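Local coordinates for thioredoxin family protein (Streptococcus pneumoniae, PDB 2YP6) that is a surface-exposed lipoprotein of the thioredoxin fold, probably a thiol-disulfide oxidoreductase that helps the pneumococcus resist extracellular oxidative stress, at residues P50-Q55 with V62-F67; V107-I112 with T142-Y147. All coordinates share one frame; numbering follows the deposited sequence.

Contact 1: residues P50-Q55 with V62-F67; sequences PDFTLQ and VKLSDF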
# COMPACT_ATOMS: atom_id res chain seq x y z
N PRO A 50 0.97 12.81 -0.68
CA PRO A 50 -0.01 13.27 -1.66
C PRO A 50 -1.37 12.57 -1.49
O PRO A 50 -1.47 11.37 -1.20
CB PRO A 50 0.63 12.89 -3.00
CG PRO A 50 2.09 12.82 -2.74
CD PRO A 50 2.21 12.33 -1.32
N ASP A 51 -2.41 13.36 -1.60
CA ASP A 51 -3.76 12.84 -1.52
C ASP A 51 -4.08 11.96 -2.72
O ASP A 51 -3.51 12.12 -3.80
CB ASP A 51 -4.76 13.98 -1.49
CG ASP A 51 -4.89 14.59 -0.13
OD1 ASP A 51 -5.55 13.96 0.72
OD2 ASP A 51 -4.33 15.68 0.07
N PHE A 52 -5.01 11.04 -2.51
CA PHE A 52 -5.57 10.24 -3.58
C PHE A 52 -6.99 9.80 -3.28
O PHE A 52 -7.41 9.73 -2.10
CB PHE A 52 -4.66 9.05 -3.94
CG PHE A 52 -4.39 8.13 -2.79
CD1 PHE A 52 -5.33 7.19 -2.39
CD2 PHE A 52 -3.18 8.18 -2.12
CE1 PHE A 52 -5.08 6.32 -1.30
CE2 PHE A 52 -2.91 7.32 -1.04
CZ PHE A 52 -3.85 6.40 -0.64
N THR A 53 -7.72 9.54 -4.36
CA THR A 53 -9.08 9.01 -4.32
C THR A 53 -9.12 7.86 -5.33
O THR A 53 -9.01 8.09 -6.54
CB THR A 53 -10.12 10.08 -4.65
OG1 THR A 53 -10.02 11.15 -3.70
CG2 THR A 53 -11.54 9.51 -4.60
N LEU A 54 -9.24 6.64 -4.82
CA LEU A 54 -9.21 5.44 -5.67
C LEU A 54 -10.31 4.43 -5.33
O LEU A 54 -10.72 4.33 -4.17
CB LEU A 54 -7.87 4.75 -5.49
CG LEU A 54 -6.63 5.57 -5.82
CD1 LEU A 54 -5.37 4.81 -5.37
CD2 LEU A 54 -6.62 5.93 -7.31
N GLN A 55 -10.78 3.68 -6.33
CA GLN A 55 -11.65 2.55 -6.10
C GLN A 55 -10.82 1.36 -5.61
O GLN A 55 -9.75 1.08 -6.13
CB GLN A 55 -12.38 2.14 -7.40
CG GLN A 55 -13.37 3.16 -7.89
CD GLN A 55 -14.48 3.40 -6.87
OE1 GLN A 55 -14.66 4.51 -6.39
NE2 GLN A 55 -15.22 2.34 -6.54
N VAL A 62 -11.87 4.89 -1.78
CA VAL A 62 -10.97 5.08 -0.66
C VAL A 62 -10.07 6.29 -0.87
O VAL A 62 -9.46 6.44 -1.91
CB VAL A 62 -10.05 3.85 -0.50
CG1 VAL A 62 -9.11 4.03 0.67
CG2 VAL A 62 -10.90 2.57 -0.34
N LYS A 63 -10.00 7.16 0.13
CA LYS A 63 -9.20 8.39 0.04
C LYS A 63 -8.15 8.34 1.12
O LYS A 63 -8.44 7.91 2.21
CB LYS A 63 -10.06 9.62 0.31
CG LYS A 63 -11.12 9.91 -0.72
CD LYS A 63 -11.91 11.13 -0.28
CE LYS A 63 -12.80 11.67 -1.38
NZ LYS A 63 -14.17 11.07 -1.30
N LEU A 64 -6.94 8.81 0.87
CA LEU A 64 -5.98 8.91 1.94
C LEU A 64 -6.56 9.71 3.11
O LEU A 64 -6.31 9.38 4.27
CB LEU A 64 -4.67 9.54 1.48
CG LEU A 64 -3.58 9.54 2.57
CD1 LEU A 64 -3.25 8.16 3.09
CD2 LEU A 64 -2.33 10.19 1.99
N SER A 65 -7.36 10.73 2.79
CA SER A 65 -7.94 11.63 3.79
C SER A 65 -8.96 10.91 4.67
O SER A 65 -9.33 11.39 5.73
CB SER A 65 -8.59 12.84 3.09
OG SER A 65 -9.69 12.46 2.27
N ASP A 66 -9.41 9.73 4.24
CA ASP A 66 -10.30 8.94 5.09
C ASP A 66 -9.55 8.52 6.37
O ASP A 66 -10.17 8.19 7.36
CB ASP A 66 -10.78 7.67 4.37
CG ASP A 66 -11.78 7.95 3.25
OD1 ASP A 66 -12.42 9.02 3.25
OD2 ASP A 66 -11.92 7.08 2.35
N PHE A 67 -8.21 8.53 6.31
CA PHE A 67 -7.38 7.97 7.37
C PHE A 67 -6.66 9.03 8.20
O PHE A 67 -5.69 8.74 8.90
CB PHE A 67 -6.36 7.00 6.76
CG PHE A 67 -7.02 5.85 6.09
CD1 PHE A 67 -7.43 4.75 6.83
CD2 PHE A 67 -7.34 5.91 4.75
CE1 PHE A 67 -8.09 3.70 6.20
CE2 PHE A 67 -7.99 4.87 4.12
CZ PHE A 67 -8.39 3.78 4.86
O HOH W 1 -6.72 11.89 0.10
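The ring of F52 lies under the CB methylene of L64, which sits over one face, toward the rim, 4.0 Å from the ring centroid and 18° off its normal, a CH-pi contact. Wedged between its own backbone N and carbonyl carbon (chi1 58°), CG swings the ring back toward the 62-67 segment; a large flat residue suits this buried place, since L136 and T143 also touch it. The same leucine meets the carbonyl of P50, L64 CD2 to P50 O 3.5 Å.

The backbones are joined antiparallel. L54 and V62 form a hydrogen-bonded pair, with L54 N to V62 O at 2.9 Å and V62 N to L54 O at 2.7 Å, both bonds nearly straight. Their branched apolar side chains share one face of the sheet and both reach L136. T53 and K63 form the non-hydrogen-bonded pair, their side chains alongside each other on the other face. There T53 OG1 packs at 3.4 Å against K63 CG, so the lysine contributes its aliphatic stem while its ammonium makes a salt bridge with E61.

Past the strands, L64 N still donates to F52 O at 3.1 Å, though the bond is bent (147°). A water extends the junction: it donates to D51 OD1 and F52 O and accepts from S65 N at 3.0 Å, tying the exposed aspartate to the backbone of the 3-10 turn. D66 N bonds K63 O to close that turn, and in return D66 OD2 accepts from K63 N at 2.9 Å, met from above the carboxylate plane. Together these elements make a beta hairpin, strands 53-56 and 61-63, at one edge of the central sheet of this thioredoxin-fold protein.

Contact 2: residues V107-I112 with T142-Y147; sequences VIAPGI and TTFQAY
F144 points one corner of its ring, CE1 and CZ, at the backbone where strand 102-108 ends. CE1 lies 3.6 Å from I108 C and 3.9 Å from both V107 CG1 and A109 CB, while CZ reaches V107 O at 3.7 Å. I108 CA meets the ring at its edge, in plane. No hydrogen bond crosses, so the contact rests on van der Waals packing: alanine is small enough to let the ring close on the main chain, and V107 turns CG1 to the ring, the two side chains passing head to tail. F144 and I112 touch the bound 3-cyclohexyl-1-propylphosphocholine, so this packing positions a wall of that pocket.

The second shell fixes the aromatic. With CG anti to its carbonyl carbon, F144 leans out from the helix toward the strand end, and F76 meets its ring edge-to-face. D138 accepts from F144 N through OD2 and bonds T143 OG1 through OD1. Beyond the strand, a type II turn is closed by I112 N to A109 O at 3.0 Å. Helix 142-146 thus packs against the end of strand 102-108, which runs between strands 71-76 and 135-137.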
# COMPACT_ATOMS: atom_id res chain seq x y z
N VAL A 107 -1.56 -0.46 -3.30
CA VAL A 107 -1.93 0.13 -4.57
C VAL A 107 -1.28 -0.64 -5.74
O VAL A 107 -0.07 -0.90 -5.73
CB VAL A 107 -1.49 1.61 -4.65
CG1 VAL A 107 -2.07 2.28 -5.92
CG2 VAL A 107 -1.87 2.38 -3.37
N ILE A 108 -2.11 -1.00 -6.71
CA ILE A 108 -1.62 -1.53 -7.99
C ILE A 108 -2.12 -0.60 -9.10
O ILE A 108 -2.97 0.25 -8.88
CB ILE A 108 -2.09 -2.98 -8.26
CG1 ILE A 108 -3.60 -3.02 -8.41
CG2 ILE A 108 -1.65 -3.92 -7.17
CD1 ILE A 108 -4.17 -4.31 -9.01
N ALA A 109 -1.58 -0.78 -10.29
CA ALA A 109 -1.97 -0.01 -11.45
C ALA A 109 -2.53 -0.99 -12.47
O ALA A 109 -1.79 -1.49 -13.34
CB ALA A 109 -0.77 0.72 -12.01
N PRO A 110 -3.82 -1.31 -12.34
CA PRO A 110 -4.38 -2.40 -13.15
C PRO A 110 -4.25 -2.12 -14.65
O PRO A 110 -4.47 -1.00 -15.10
CB PRO A 110 -5.84 -2.48 -12.71
CG PRO A 110 -6.11 -1.28 -11.92
CD PRO A 110 -4.82 -0.70 -11.45
N GLY A 111 -3.83 -3.14 -15.40
CA GLY A 111 -3.69 -3.03 -16.84
C GLY A 111 -2.50 -2.21 -17.31
O GLY A 111 -2.23 -2.12 -18.51
N ILE A 112 -1.77 -1.61 -16.38
CA ILE A 112 -0.72 -0.70 -16.77
C ILE A 112 0.64 -1.38 -16.71
O ILE A 112 0.98 -2.03 -15.70
CB ILE A 112 -0.76 0.58 -15.94
CG1 ILE A 112 -2.05 1.33 -16.29
CG2 ILE A 112 0.45 1.44 -16.24
CD1 ILE A 112 -2.38 2.41 -15.40
N THR A 142 -1.75 7.78 -11.67
CA THR A 142 -1.41 9.09 -11.12
C THR A 142 -0.97 9.05 -9.66
O THR A 142 -0.27 9.95 -9.20
CB THR A 142 -2.57 10.08 -11.28
OG1 THR A 142 -3.77 9.51 -10.76
CG2 THR A 142 -2.74 10.42 -12.72
N THR A 143 -1.36 8.01 -8.94
CA THR A 143 -0.88 7.83 -7.59
C THR A 143 0.55 7.30 -7.60
O THR A 143 1.40 7.78 -6.88
CB THR A 143 -1.77 6.88 -6.78
OG1 THR A 143 -3.14 7.21 -6.98
CG2 THR A 143 -1.44 6.96 -5.28
N PHE A 144 0.83 6.31 -8.45
CA PHE A 144 2.22 5.89 -8.67
C PHE A 144 3.09 7.08 -9.08
O PHE A 144 4.22 7.19 -8.66
CB PHE A 144 2.32 4.83 -9.76
CG PHE A 144 2.15 3.40 -9.26
CD1 PHE A 144 0.89 2.90 -8.98
CD2 PHE A 144 3.25 2.56 -9.13
CE1 PHE A 144 0.72 1.57 -8.54
CE2 PHE A 144 3.09 1.23 -8.70
CZ PHE A 144 1.83 0.74 -8.41
N GLN A 145 2.57 7.93 -9.96
CA GLN A 145 3.31 9.10 -10.39
C GLN A 145 3.50 10.08 -9.23
O GLN A 145 4.60 10.60 -9.01
CB GLN A 145 2.59 9.80 -11.54
CG GLN A 145 3.36 10.95 -12.13
CD GLN A 145 2.67 11.53 -13.37
OE1 GLN A 145 1.63 11.05 -13.80
NE2 GLN A 145 3.26 12.58 -13.93
N ALA A 146 2.42 10.34 -8.49
CA ALA A 146 2.48 11.29 -7.40
C ALA A 146 3.51 10.88 -6.35
O ALA A 146 4.18 11.73 -5.76
CB ALA A 146 1.12 11.45 -6.75
N TYR A 147 3.62 9.58 -6.09
CA TYR A 147 4.54 9.08 -5.07
C TYR A 147 5.93 8.75 -5.66
O TYR A 147 6.80 8.16 -4.98
CB TYR A 147 3.91 7.87 -4.33
CG TYR A 147 2.89 8.27 -3.28
CD1 TYR A 147 1.64 8.72 -3.63
CD2 TYR A 147 3.21 8.22 -1.92
CE1 TYR A 147 0.73 9.12 -2.66
CE2 TYR A 147 2.31 8.60 -0.97
CZ TYR A 147 1.08 9.07 -1.34
OH TYR A 147 0.19 9.44 -0.37

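Overall arrangement
Contact 1 lies at the edge of the central sheet and contact 2 at the end of an inner strand, yet their centres are only 13 Å apart and segment 142-147 of contact 2 reaches contact 1 directly. Y147 OH, 2.7 Å from P50 O in a probable hydrogen bond, also packs on L64 CD2. T143 touches F52 and L54: its CG2 is 3.8 Å from F52 CD2, and its OG1 3.7 Å from L54 CD1. Distance from the ligand separates the two. The F144 side chain is about 4 Å from the bound 3-cyclohexyl-1-propylphosphocholine, in a pocket with W80, Q113 and G114, whereas the L54 side chain is about 12 Å away; W80 directly precedes C81 of the C81-C84 disulfide.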